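Local coordinates for cytosolic protein (Streptococcus thermophilus, PDB 2QZI) that is of unknown function but belongs to the DUF1827 family and binds sodium ions in the crystal, at residues A[25-30]-A[43-48]; A[47-52]-A[96-101]; A[7-12]-A[31-36]; A[36-41]-A[51-56]. One frame throughout, in Å; residues are numbered along the deposited sequence.

Interaction 1: residues A[25-30]-A[43-48]; sequences DAFLVE and QAPKHY. With NA (sodium ion), chain F; NA (sodium ion), chain E.
F27 and L28 both face Q43 across the hairpin of strands 28-34 and 37-44, and this pairing of two residues against one makes a classic beta bulge. The tight part is centred on Q43 O, which takes two amide hydrogens at once, from F27 N at 2.9 Å and from L28 N at 3.2 Å, both in the carbonyl plane. The same oxygen lies beneath the centre of the F27 ring, 3.7 Å from its plane. F27 reaches this spot because chi1 of 61° sets CG between its own N and C and folds the ring back over the neighbouring strand. Beyond the backbone, the extended Q43 side chain runs beside the ring in the same direction, its CD 3.4 Å from F27 CZ and its amide inclined to the ring. P45 CD meets the rim of that ring near its plane.

The solvent side lies at D25, which is exposed and has waters on both carboxylate oxygens; one of these waters also bonds to P45 O, within the type II turn from A44 to H47. A26 O and H47 O each coordinate a different sodium ion. D25 and H47 reach for each other, carboxylate and imidazole planes 43° apart, and make the one firm direct link here. H47 ND1 is engaged by E49, while H47 NE2 gives an almost straight 2.9 Å bond, in its own ring plane but 25° out of the carboxylate plane, on the syn side of D25 OD2.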
loop_
_atom_site.group_PDB
_atom_site.type_symbol
_atom_site.label_atom_id
_atom_site.label_comp_id
_atom_site.label_asym_id
_atom_site.label_seq_id
_atom_site.Cartn_x
_atom_site.Cartn_y
_atom_site.Cartn_z
ATOM N N ASP A 25 -0.832 8.359 -12.166
ATOM C CA ASP A 25 -0.412 9.568 -11.437
ATOM C C ASP A 25 0.620 9.310 -10.323
ATOM O O ASP A 25 1.225 10.255 -9.779
ATOM C CB ASP A 25 -1.624 10.407 -10.941
ATOM C CG ASP A 25 -2.460 9.688 -9.905
ATOM O OD1 ASP A 25 -2.335 8.433 -9.725
ATOM O OD2 ASP A 25 -3.290 10.382 -9.261
ATOM N N ALA A 26 0.880 8.041 -10.017
ATOM C CA ALA A 26 1.906 7.708 -9.017
ATOM C C ALA A 26 3.256 8.267 -9.430
ATOM O O ALA A 26 3.638 8.127 -10.567
ATOM C CB ALA A 26 2.009 6.172 -8.803
ATOM N N PHE A 27 3.954 8.936 -8.520
ATOM C CA PHE A 27 5.398 9.232 -8.687
ATOM C C PHE A 27 6.315 8.388 -7.758
ATOM O O PHE A 27 7.585 8.336 -7.897
ATOM C CB PHE A 27 5.620 10.739 -8.490
ATOM C CG PHE A 27 5.233 11.263 -7.115
ATOM C CD1 PHE A 27 4.207 12.215 -6.978
ATOM C CD2 PHE A 27 5.986 10.913 -5.982
ATOM C CE1 PHE A 27 3.903 12.770 -5.723
ATOM C CE2 PHE A 27 5.710 11.440 -4.748
ATOM C CZ PHE A 27 4.638 12.353 -4.601
ATOM N N LEU A 28 5.693 7.664 -6.840
ATOM C CA LEU A 28 6.439 6.634 -6.097
ATOM C C LEU A 28 5.648 5.330 -6.094
ATOM O O LEU A 28 4.425 5.331 -5.855
ATOM C CB LEU A 28 6.702 7.120 -4.663
ATOM C CG LEU A 28 7.213 6.162 -3.599
ATOM C CD1 LEU A 28 8.639 5.652 -3.916
ATOM C CD2 LEU A 28 7.182 6.923 -2.264
ATOM N N VAL A 29 6.336 4.240 -6.381
ATOM C CA VAL A 29 5.759 2.915 -6.396
ATOM C C VAL A 29 6.723 1.942 -5.745
ATOM O O VAL A 29 7.887 1.795 -6.166
ATOM C CB VAL A 29 5.463 2.376 -7.816
ATOM C CG1 VAL A 29 4.757 0.971 -7.727
ATOM C CG2 VAL A 29 4.614 3.359 -8.693
ATOM N N GLU A 30 6.242 1.268 -4.716
ATOM C CA GLU A 30 7.057 0.264 -4.049
ATOM C C GLU A 30 6.247 -0.986 -3.802
ATOM O O GLU A 30 5.023 -0.907 -3.670
ATOM C CB GLU A 30 7.529 0.822 -2.734
ATOM C CG GLU A 30 8.162 2.156 -2.906
ATOM C CD GLU A 30 9.019 2.540 -1.745
ATOM O OE1 GLU A 30 8.659 2.233 -0.591
ATOM O OE2 GLU A 30 10.036 3.208 -1.994
ATOM N N GLN A 43 2.563 6.817 -3.905
ATOM C CA GLN A 43 2.271 8.205 -3.610
ATOM C C GLN A 43 2.086 8.904 -4.940
ATOM O O GLN A 43 2.834 8.642 -5.845
ATOM C CB GLN A 43 3.327 8.954 -2.794
ATOM C CG GLN A 43 2.677 10.356 -2.290
ATOM C CD GLN A 43 3.642 11.186 -1.516
ATOM O OE1 GLN A 43 4.792 10.774 -1.353
ATOM N NE2 GLN A 43 3.205 12.369 -1.031
ATOM N N ALA A 44 1.101 9.815 -5.010
ATOM C CA ALA A 44 0.723 10.615 -6.164
ATOM C C ALA A 44 0.247 11.968 -5.589
ATOM O O ALA A 44 -0.045 12.041 -4.408
ATOM C CB ALA A 44 -0.512 9.955 -6.917
ATOM N N PRO A 45 0.166 13.033 -6.414
ATOM C CA PRO A 45 -0.503 14.202 -5.865
ATOM C C PRO A 45 -1.857 13.797 -5.288
ATOM O O PRO A 45 -2.604 13.081 -5.948
ATOM C CB PRO A 45 -0.686 15.164 -7.109
ATOM C CG PRO A 45 0.567 14.806 -7.995
ATOM C CD PRO A 45 0.643 13.247 -7.799
ATOM N N LYS A 46 -2.147 14.246 -4.073
ATOM C CA LYS A 46 -3.501 14.206 -3.487
ATOM C C LYS A 46 -3.760 12.851 -2.814
ATOM O O LYS A 46 -4.739 12.719 -2.102
ATOM C CB LYS A 46 -4.596 14.560 -4.509
ATOM C CG LYS A 46 -4.467 15.937 -5.043
ATOM C CD LYS A 46 -4.704 17.079 -3.990
ATOM C CE LYS A 46 -4.248 18.444 -4.569
ATOM N NZ LYS A 46 -4.474 19.662 -3.666
ATOM N N HIS A 47 -2.892 11.840 -2.995
ATOM C CA HIS A 47 -3.198 10.597 -2.323
ATOM C C HIS A 47 -2.051 9.601 -2.282
ATOM O O HIS A 47 -1.333 9.444 -3.256
ATOM C CB HIS A 47 -4.450 9.900 -2.925
ATOM C CG HIS A 47 -4.327 9.545 -4.383
ATOM N ND1 HIS A 47 -4.581 8.275 -4.869
ATOM C CD2 HIS A 47 -4.026 10.307 -5.467
ATOM C CE1 HIS A 47 -4.402 8.261 -6.184
ATOM N NE2 HIS A 47 -4.035 9.475 -6.567
ATOM N N TYR A 48 -1.927 8.894 -1.172
ATOM C CA TYR A 48 -1.128 7.655 -1.119
ATOM C C TYR A 48 -2.100 6.483 -1.280
ATOM O O TYR A 48 -3.276 6.616 -0.995
ATOM C CB TYR A 48 -0.495 7.455 0.239
ATOM C CG TYR A 48 0.559 8.421 0.695
ATOM C CD1 TYR A 48 1.898 8.081 0.587
ATOM C CD2 TYR A 48 0.224 9.608 1.379
ATOM C CE1 TYR A 48 2.898 8.883 1.076
ATOM C CE2 TYR A 48 1.233 10.452 1.883
ATOM C CZ TYR A 48 2.564 10.056 1.706
ATOM O OH TYR A 48 3.607 10.782 2.169
HETATM NA NA NA F . -0.963 7.032 -4.867
HETATM NA NA NA E . 3.346 8.819 -12.833
HETATM O O HOH W 1 -3.155 12.855 -8.773
HETATM O O HOH W 2 -1.683 6.805 -7.643
HETATM O O HOH W 3 2.866 11.197 -13.246
#

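Interaction 2: residues A[47-52]-A[96-101]; sequences HYELLI and EISFPT. With NA (sodium ion), chain F.
The F99 ring meets Y48 O and L50 CD1 at its edge, L50 CD1 being 4.0 Å from F99 CZ; I97 CG2, from F99's own strand, lies against one face, 3.6 Å from the plane. The Y48 ring has F99 O near its edge and T101 CG2 3.5 Å from Y48 CD2. A sodium ion sits 3.8 Å above the H47 ring plane, bound by the H47 carbonyl oxygen and not by the imidazole, and E49 lies at the ring edge.

E49 folds back through chi2 of -65°, bringing its carboxylate between two donors. S98 OG donates to the syn lone pair of OE1 at 2.7 Å. H47 ND1 donates to the anti lone pair of OE2; the modelled 2.5 Å is very short and its exact value doubtful, but the two bonds should limit rotation of the group. Y48, L50, I97 and F99 share the face packed against helix 61-74 and the loop at I76. Strands 47-53 and 94-100, far apart in sequence, are thus antiparallel sheet neighbours, with Y48-F99 and L50-I97 as hydrogen-bonded pairs flanking the non-hydrogen-bonded pair E49-S98.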
loop_
_atom_site.group_PDB
_atom_site.type_symbol
_atom_site.label_atom_id
_atom_site.label_comp_id
_atom_site.label_asym_id
_atom_site.label_seq_id
_atom_site.Cartn_x
_atom_site.Cartn_y
_atom_site.Cartn_z
ATOM N N HIS A 47 -2.892 11.840 -2.995
ATOM C CA HIS A 47 -3.198 10.597 -2.323
ATOM C C HIS A 47 -2.051 9.601 -2.282
ATOM O O HIS A 47 -1.333 9.444 -3.256
ATOM C CB HIS A 47 -4.450 9.900 -2.925
ATOM C CG HIS A 47 -4.327 9.545 -4.383
ATOM N ND1 HIS A 47 -4.581 8.275 -4.869
ATOM C CD2 HIS A 47 -4.026 10.307 -5.467
ATOM C CE1 HIS A 47 -4.402 8.261 -6.184
ATOM N NE2 HIS A 47 -4.035 9.475 -6.567
ATOM N N TYR A 48 -1.927 8.894 -1.172
ATOM C CA TYR A 48 -1.128 7.655 -1.119
ATOM C C TYR A 48 -2.100 6.483 -1.280
ATOM O O TYR A 48 -3.276 6.616 -0.995
ATOM C CB TYR A 48 -0.495 7.455 0.239
ATOM C CG TYR A 48 0.559 8.421 0.695
ATOM C CD1 TYR A 48 1.898 8.081 0.587
ATOM C CD2 TYR A 48 0.224 9.608 1.379
ATOM C CE1 TYR A 48 2.898 8.883 1.076
ATOM C CE2 TYR A 48 1.233 10.452 1.883
ATOM C CZ TYR A 48 2.564 10.056 1.706
ATOM O OH TYR A 48 3.607 10.782 2.169
ATOM N N GLU A 49 -1.613 5.316 -1.720
ATOM C CA GLU A 49 -2.477 4.144 -1.892
ATOM C C GLU A 49 -1.780 2.923 -1.319
ATOM O O GLU A 49 -0.570 2.855 -1.383
ATOM C CB GLU A 49 -2.837 3.916 -3.372
ATOM C CG GLU A 49 -3.706 5.037 -4.019
ATOM C CD GLU A 49 -5.097 5.209 -3.467
ATOM O OE1 GLU A 49 -5.692 4.204 -2.983
ATOM O OE2 GLU A 49 -5.595 6.366 -3.544
ATOM N N LEU A 50 -2.510 2.011 -0.667
ATOM C CA LEU A 50 -1.914 0.663 -0.381
ATOM C C LEU A 50 -2.882 -0.341 -0.988
ATOM O O LEU A 50 -4.119 -0.132 -0.883
ATOM C CB LEU A 50 -1.853 0.362 1.118
ATOM C CG LEU A 50 -0.599 0.767 1.842
ATOM C CD1 LEU A 50 -0.957 0.543 3.302
ATOM C CD2 LEU A 50 0.592 -0.153 1.400
ATOM N N LEU A 51 -2.331 -1.270 -1.747
ATOM C CA LEU A 51 -3.059 -2.453 -2.297
ATOM C C LEU A 51 -2.518 -3.739 -1.676
ATOM O O LEU A 51 -1.343 -4.066 -1.829
ATOM C CB LEU A 51 -2.905 -2.543 -3.838
ATOM C CG LEU A 51 -3.534 -1.282 -4.418
ATOM C CD1 LEU A 51 -2.475 -0.208 -4.841
ATOM C CD2 LEU A 51 -4.495 -1.666 -5.527
ATOM N N ILE A 52 -3.388 -4.437 -0.965
ATOM C CA ILE A 52 -3.009 -5.573 -0.120
ATOM C C ILE A 52 -3.860 -6.754 -0.584
ATOM O O ILE A 52 -5.094 -6.667 -0.659
ATOM C CB ILE A 52 -3.280 -5.322 1.368
ATOM C CG1 ILE A 52 -2.511 -4.064 1.833
ATOM C CG2 ILE A 52 -2.993 -6.595 2.245
ATOM C CD1 ILE A 52 -3.106 -3.489 3.133
ATOM N N GLU A 96 -7.827 -2.200 -0.429
ATOM C CA GLU A 96 -7.408 -0.933 -1.002
ATOM C C GLU A 96 -7.603 0.143 0.046
ATOM O O GLU A 96 -8.712 0.436 0.421
ATOM C CB GLU A 96 -8.298 -0.597 -2.233
ATOM C CG GLU A 96 -8.207 -1.731 -3.276
ATOM C CD GLU A 96 -9.138 -1.558 -4.448
ATOM O OE1 GLU A 96 -8.638 -1.019 -5.456
ATOM O OE2 GLU A 96 -10.345 -1.981 -4.390
ATOM N N ILE A 97 -6.498 0.718 0.506
ATOM C CA ILE A 97 -6.570 1.849 1.435
ATOM C C ILE A 97 -6.077 3.126 0.753
ATOM O O ILE A 97 -4.973 3.155 0.222
ATOM C CB ILE A 97 -5.787 1.618 2.751
ATOM C CG1 ILE A 97 -5.980 0.174 3.235
ATOM C CG2 ILE A 97 -6.223 2.672 3.794
ATOM C CD1 ILE A 97 -5.188 -0.187 4.515
ATOM N N SER A 98 -6.913 4.163 0.764
ATOM C CA SER A 98 -6.567 5.448 0.162
ATOM C C SER A 98 -6.334 6.422 1.270
ATOM O O SER A 98 -7.138 6.502 2.200
ATOM C CB SER A 98 -7.704 5.983 -0.715
ATOM O OG SER A 98 -7.962 4.923 -1.641
ATOM N N PHE A 99 -5.258 7.187 1.132
ATOM C CA PHE A 99 -4.891 8.186 2.115
ATOM C C PHE A 99 -4.846 9.557 1.392
ATOM O O PHE A 99 -3.839 9.910 0.773
ATOM C CB PHE A 99 -3.526 7.911 2.730
ATOM C CG PHE A 99 -3.326 6.493 3.309
ATOM C CD1 PHE A 99 -3.343 6.293 4.687
ATOM C CD2 PHE A 99 -3.041 5.410 2.493
ATOM C CE1 PHE A 99 -3.093 5.017 5.274
ATOM C CE2 PHE A 99 -2.791 4.121 3.035
ATOM C CZ PHE A 99 -2.782 3.924 4.431
ATOM N N PRO A 100 -5.935 10.328 1.470
ATOM C CA PRO A 100 -5.863 11.656 0.795
ATOM C C PRO A 100 -4.822 12.595 1.442
ATOM O O PRO A 100 -4.455 12.433 2.666
ATOM C CB PRO A 100 -7.325 12.233 0.911
ATOM C CG PRO A 100 -8.198 11.056 1.218
ATOM C CD PRO A 100 -7.250 10.046 2.050
ATOM N N THR A 101 -4.322 13.559 0.653
ATOM C CA THR A 101 -3.321 14.451 1.155
ATOM C C THR A 101 -3.651 15.834 0.730
ATOM O O THR A 101 -4.348 16.001 -0.257
ATOM C CB THR A 101 -1.891 14.074 0.673
ATOM O OG1 THR A 101 -1.746 14.157 -0.757
ATOM C CG2 THR A 101 -1.505 12.613 1.164
HETATM NA NA NA F . -0.963 7.032 -4.867
HETATM O O HOH W 2 -1.683 6.805 -7.643
#

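Interaction 3: residues A[7-12]-A[31-36]; sequences INTTWT and TYSAGN
I7 and S33 exchange two backbone hydrogen bonds, I7 N to S33 O and S33 N to I7 O, both 3.0 Å long. T9 N continues the pairing by donating to T31 O at 2.9 Å.

Side-chain hydroxyls take over where strand 6-8 ends. T9 OG1 and T31 OG1 are hydrogen-bonded at 3.2 Å, their side chains set roughly perpendicular. T10 OG1 accepts from T31 N at 3.0 Å and itself donates to N8 OD1 at 2.7 Å. That amide oxygen also receives T10 N in its carbonyl plane, closing an Asx turn that leads this outermost strand of the antiparallel sheet into a short 3-10 segment.

The flat groups meet by packing. With chi1 of -161°, N8 swings its amide over one face of the Y32 ring, planes 48° apart, and ND2 comes 3.3 Å from Y32 CZ. Y32 OH bonds instead to K75 and E30, and F71 meets its ring edge-to-face.

On the S33 side, T9 CG2 rests 3.9 Å from S33 OG.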
loop_
_atom_site.group_PDB
_atom_site.type_symbol
_atom_site.label_atom_id
_atom_site.label_comp_id
_atom_site.label_asym_id
_atom_site.label_seq_id
_atom_site.Cartn_x
_atom_site.Cartn_y
_atom_site.Cartn_z
ATOM N N ILE A 7 8.858 -6.975 4.027
ATOM C CA ILE A 7 10.124 -7.049 3.283
ATOM C C ILE A 7 9.876 -6.175 2.004
ATOM O O ILE A 7 8.896 -6.383 1.266
ATOM C CB ILE A 7 10.513 -8.521 2.988
ATOM C CG1 ILE A 7 10.423 -9.410 4.242
ATOM C CG2 ILE A 7 11.944 -8.671 2.355
ATOM C CD1 ILE A 7 11.797 -9.786 4.921
ATOM N N ASN A 8 10.705 -5.136 1.806
ATOM C CA ASN A 8 10.737 -4.376 0.556
ATOM C C ASN A 8 11.186 -5.266 -0.614
ATOM O O ASN A 8 12.300 -5.689 -0.636
ATOM C CB ASN A 8 11.686 -3.144 0.629
ATOM C CG ASN A 8 11.355 -2.111 -0.483
ATOM O OD1 ASN A 8 11.250 -2.473 -1.650
ATOM N ND2 ASN A 8 11.090 -0.857 -0.103
ATOM N N THR A 9 10.318 -5.516 -1.596
ATOM C CA THR A 9 10.673 -6.420 -2.728
ATOM C C THR A 9 10.716 -5.596 -4.066
ATOM O O THR A 9 10.758 -6.189 -5.157
ATOM C CB THR A 9 9.605 -7.545 -2.873
ATOM O OG1 THR A 9 8.324 -6.902 -2.947
ATOM C CG2 THR A 9 9.605 -8.493 -1.694
ATOM N N THR A 10 10.734 -4.241 -3.968
ATOM C CA THR A 10 10.785 -3.336 -5.130
ATOM C C THR A 10 11.848 -3.725 -6.183
ATOM O O THR A 10 11.530 -3.802 -7.368
ATOM C CB THR A 10 10.899 -1.856 -4.688
ATOM O OG1 THR A 10 9.847 -1.564 -3.730
ATOM C CG2 THR A 10 10.681 -0.936 -5.901
ATOM N N TRP A 11 13.071 -4.044 -5.742
ATOM C CA TRP A 11 14.121 -4.419 -6.641
ATOM C C TRP A 11 13.764 -5.546 -7.628
ATOM O O TRP A 11 14.399 -5.642 -8.691
ATOM C CB TRP A 11 15.372 -4.850 -5.834
ATOM C CG TRP A 11 15.137 -6.181 -5.160
ATOM C CD1 TRP A 11 14.413 -6.425 -4.007
ATOM C CD2 TRP A 11 15.630 -7.454 -5.603
ATOM N NE1 TRP A 11 14.418 -7.757 -3.732
ATOM C CE2 TRP A 11 15.160 -8.420 -4.683
ATOM C CE3 TRP A 11 16.359 -7.866 -6.711
ATOM C CZ2 TRP A 11 15.402 -9.780 -4.838
ATOM C CZ3 TRP A 11 16.650 -9.241 -6.860
ATOM C CH2 TRP A 11 16.175 -10.174 -5.915
ATOM N N THR A 12 12.826 -6.436 -7.282
ATOM C CA THR A 12 12.493 -7.509 -8.218
ATOM C C THR A 12 11.068 -7.280 -8.704
ATOM O O THR A 12 10.457 -8.233 -9.107
ATOM C CB THR A 12 12.450 -8.979 -7.606
ATOM O OG1 THR A 12 12.316 -9.122 -6.190
ATOM C CG2 THR A 12 12.826 -10.150 -8.327
ATOM N N THR A 31 6.910 -2.129 -3.797
ATOM C CA THR A 31 6.223 -3.381 -3.473
ATOM C C THR A 31 6.829 -4.057 -2.245
ATOM O O THR A 31 7.981 -3.902 -1.972
ATOM C CB THR A 31 6.261 -4.392 -4.624
ATOM O OG1 THR A 31 7.585 -4.590 -4.983
ATOM C CG2 THR A 31 5.497 -3.908 -5.871
ATOM N N TYR A 32 5.989 -4.750 -1.461
ATOM C CA TYR A 32 6.435 -5.465 -0.251
ATOM C C TYR A 32 5.684 -6.790 -0.116
ATOM O O TYR A 32 4.506 -6.900 -0.493
ATOM C CB TYR A 32 6.101 -4.674 1.015
ATOM C CG TYR A 32 6.814 -3.361 1.153
ATOM C CD1 TYR A 32 7.814 -3.199 2.095
ATOM C CD2 TYR A 32 6.459 -2.240 0.334
ATOM C CE1 TYR A 32 8.468 -1.998 2.225
ATOM C CE2 TYR A 32 7.153 -1.030 0.447
ATOM C CZ TYR A 32 8.126 -0.924 1.419
ATOM O OH TYR A 32 8.817 0.261 1.565
ATOM N N SER A 33 6.388 -7.773 0.439
ATOM C CA SER A 33 5.837 -8.982 1.003
ATOM C C SER A 33 5.528 -8.821 2.495
ATOM O O SER A 33 6.204 -8.100 3.227
ATOM C CB SER A 33 6.899 -10.090 0.920
ATOM O OG SER A 33 6.732 -10.725 -0.333
ATOM N N ALA A 34 4.489 -9.508 2.935
ATOM C CA ALA A 34 4.137 -9.656 4.323
ATOM C C ALA A 34 3.820 -11.168 4.411
ATOM O O ALA A 34 2.682 -11.575 4.407
ATOM C CB ALA A 34 2.929 -8.738 4.623
ATOM N N GLY A 35 4.856 -12.003 4.413
ATOM C CA GLY A 35 4.685 -13.466 4.301
ATOM C C GLY A 35 4.231 -13.780 2.881
ATOM O O GLY A 35 4.920 -13.418 1.939
ATOM N N ASN A 36 3.071 -14.415 2.709
ATOM C CA ASN A 36 2.537 -14.656 1.355
ATOM C C ASN A 36 1.513 -13.611 0.849
ATOM O O ASN A 36 1.010 -13.700 -0.268
ATOM C CB ASN A 36 2.050 -16.100 1.151
ATOM C CG ASN A 36 1.126 -16.606 2.276
ATOM O OD1 ASN A 36 0.328 -15.874 2.851
ATOM N ND2 ASN A 36 1.232 -17.892 2.560
#

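Interaction 4: residues A[36-41]-A[51-56]; sequences NTDVVF and LISNKH
D38 and S53 exchange backbone hydrogen bonds, the shorter from D38 N to S53 O at 2.8 Å, and V40 and L51 do the same. Between these pairs V39 faces I52 without bonds of this kind, but V39 CA sends a CH contact to L51 O.

Side-chain hydrogen bonds gather around N54. N54 ND2 donates to N36 OD1 at 3.2 Å, arriving from above the carbonyl plane with the two amides turned 65° apart, and more weakly to T37 OG1, which also bonds to E63. N54 OD1 takes both H56 N and H56 ND1, the latter at 3.0 Å and lying nearly on the extension of the C=O bond. Four bonds, one of them weak, hold the N54 amide, and the one from H56 N defines an Asx turn.

Charge enters weakly: K55 bends at chi3 (-78°) and chi4 (-91°) to bring NZ within 3.5 Å of D38 OD2, a long salt bridge. A water joins D38 OD2 to S53 OG.

Apolar contacts lie on both faces. T37 CG2 meets I52 CG2 at 3.6 Å on the side covered by helix 61-74, and V40 CB meets L51 CB at 4.2 Å on the other. Together these make the open end of the beta hairpin formed by strands 37-44 and 47-53.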
loop_
_atom_site.group_PDB
_atom_site.type_symbol
_atom_site.label_atom_id
_atom_site.label_comp_id
_atom_site.label_asym_id
_atom_site.label_seq_id
_atom_site.Cartn_x
_atom_site.Cartn_y
_atom_site.Cartn_z
ATOM N N ASN A 36 3.071 -14.415 2.709
ATOM C CA ASN A 36 2.537 -14.656 1.355
ATOM C C ASN A 36 1.513 -13.611 0.849
ATOM O O ASN A 36 1.010 -13.700 -0.268
ATOM C CB ASN A 36 2.050 -16.100 1.151
ATOM C CG ASN A 36 1.126 -16.606 2.276
ATOM O OD1 ASN A 36 0.328 -15.874 2.851
ATOM N ND2 ASN A 36 1.232 -17.892 2.560
ATOM N N THR A 37 1.266 -12.613 1.687
ATOM C CA THR A 37 0.537 -11.420 1.334
ATOM C C THR A 37 1.412 -10.414 0.578
ATOM O O THR A 37 2.598 -10.155 0.947
ATOM C CB THR A 37 -0.094 -10.795 2.621
ATOM O OG1 THR A 37 -1.090 -11.682 3.138
ATOM C CG2 THR A 37 -0.786 -9.499 2.337
ATOM N N ASP A 38 0.835 -9.835 -0.485
ATOM C CA ASP A 38 1.572 -8.866 -1.298
ATOM C C ASP A 38 1.019 -7.463 -1.128
ATOM O O ASP A 38 -0.170 -7.278 -1.076
ATOM C CB ASP A 38 1.449 -9.147 -2.785
ATOM C CG ASP A 38 1.767 -10.528 -3.151
ATOM O OD1 ASP A 38 2.912 -10.957 -2.906
ATOM O OD2 ASP A 38 0.815 -11.200 -3.665
ATOM N N VAL A 39 1.918 -6.482 -1.109
ATOM C CA VAL A 39 1.557 -5.109 -0.856
ATOM C C VAL A 39 2.206 -4.313 -1.969
ATOM O O VAL A 39 3.341 -4.610 -2.385
ATOM C CB VAL A 39 2.017 -4.634 0.568
ATOM C CG1 VAL A 39 1.552 -3.242 0.879
ATOM C CG2 VAL A 39 1.481 -5.578 1.661
ATOM N N VAL A 40 1.402 -3.414 -2.495
ATOM C CA VAL A 40 1.827 -2.348 -3.429
ATOM C C VAL A 40 1.559 -1.023 -2.755
ATOM O O VAL A 40 0.501 -0.817 -2.254
ATOM C CB VAL A 40 1.137 -2.431 -4.830
ATOM C CG1 VAL A 40 1.720 -1.348 -5.745
ATOM C CG2 VAL A 40 1.486 -3.820 -5.458
ATOM N N PHE A 41 2.583 -0.179 -2.666
ATOM C CA PHE A 41 2.461 1.143 -2.028
ATOM C C PHE A 41 2.822 2.225 -3.042
ATOM O O PHE A 41 3.897 2.166 -3.626
ATOM C CB PHE A 41 3.485 1.196 -0.898
ATOM C CG PHE A 41 3.591 2.533 -0.205
ATOM C CD1 PHE A 41 2.462 3.134 0.379
ATOM C CD2 PHE A 41 4.816 3.196 -0.121
ATOM C CE1 PHE A 41 2.577 4.358 1.024
ATOM C CE2 PHE A 41 4.933 4.468 0.501
ATOM C CZ PHE A 41 3.801 5.041 1.067
ATOM N N LEU A 51 -2.331 -1.270 -1.747
ATOM C CA LEU A 51 -3.059 -2.453 -2.297
ATOM C C LEU A 51 -2.518 -3.739 -1.676
ATOM O O LEU A 51 -1.343 -4.066 -1.829
ATOM C CB LEU A 51 -2.905 -2.543 -3.838
ATOM C CG LEU A 51 -3.534 -1.282 -4.418
ATOM C CD1 LEU A 51 -2.475 -0.208 -4.841
ATOM C CD2 LEU A 51 -4.495 -1.666 -5.527
ATOM N N ILE A 52 -3.388 -4.437 -0.965
ATOM C CA ILE A 52 -3.009 -5.573 -0.120
ATOM C C ILE A 52 -3.860 -6.754 -0.584
ATOM O O ILE A 52 -5.094 -6.667 -0.659
ATOM C CB ILE A 52 -3.280 -5.322 1.368
ATOM C CG1 ILE A 52 -2.511 -4.064 1.833
ATOM C CG2 ILE A 52 -2.993 -6.595 2.245
ATOM C CD1 ILE A 52 -3.106 -3.489 3.133
ATOM N N SER A 53 -3.174 -7.816 -0.984
ATOM C CA SER A 53 -3.830 -8.945 -1.598
ATOM C C SER A 53 -3.076 -10.239 -1.275
ATOM O O SER A 53 -1.925 -10.216 -0.887
ATOM C CB SER A 53 -3.827 -8.738 -3.110
ATOM O OG SER A 53 -2.487 -8.565 -3.540
ATOM N N ASN A 54 -3.763 -11.359 -1.429
ATOM C CA ASN A 54 -3.186 -12.648 -1.119
ATOM C C ASN A 54 -3.739 -13.745 -2.012
ATOM O O ASN A 54 -4.826 -14.193 -1.793
ATOM C CB ASN A 54 -3.477 -12.991 0.338
ATOM C CG ASN A 54 -2.625 -14.169 0.842
ATOM O OD1 ASN A 54 -2.396 -15.140 0.132
ATOM N ND2 ASN A 54 -2.132 -14.050 2.049
ATOM N N LYS A 55 -2.984 -14.201 -2.999
ATOM C CA LYS A 55 -3.466 -15.158 -4.002
ATOM C C LYS A 55 -4.214 -16.383 -3.423
ATOM O O LYS A 55 -5.231 -16.827 -3.987
ATOM C CB LYS A 55 -2.291 -15.559 -4.929
ATOM C CG LYS A 55 -1.571 -14.314 -5.558
ATOM C CD LYS A 55 -0.479 -14.654 -6.572
ATOM C CE LYS A 55 0.850 -15.106 -5.884
ATOM N NZ LYS A 55 1.797 -13.930 -5.614
ATOM N N HIS A 56 -3.760 -16.876 -2.270
ATOM C CA HIS A 56 -4.244 -18.144 -1.687
ATOM C C HIS A 56 -5.471 -18.019 -0.767
ATOM O O HIS A 56 -6.339 -18.904 -0.742
ATOM C CB HIS A 56 -3.110 -18.821 -0.905
ATOM C CG HIS A 56 -1.741 -18.566 -1.473
ATOM N ND1 HIS A 56 -1.007 -17.431 -1.176
ATOM C CD2 HIS A 56 -0.973 -19.302 -2.320
ATOM C CE1 HIS A 56 0.154 -17.480 -1.818
ATOM N NE2 HIS A 56 0.205 -18.612 -2.508
HETATM O O HOH W 4 -1.612 -10.923 -4.733
#

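All four contacts belong to one antiparallel sheet. Interactions 1 and 4 lie at opposite ends of strand 37-44, with centres about 18 Å apart, yet E30 O and F41 N still meet at 2.7 Å, probably as a hydrogen bond. Interaction 2 shares H47 and Y48 with interaction 1 and L51 and I52 with interaction 4, so strand 47-53 runs through all three. Interaction 3 adds strand 6-8, one of the two outermost, and adjoins interaction 4 through Y32 O and V39 N, also 2.7 Å apart. One sodium ion, bound by H47 O with T42, is shared by interactions 1 and 2; the other, at interaction 1, is bound by A26 O with L21 and T24.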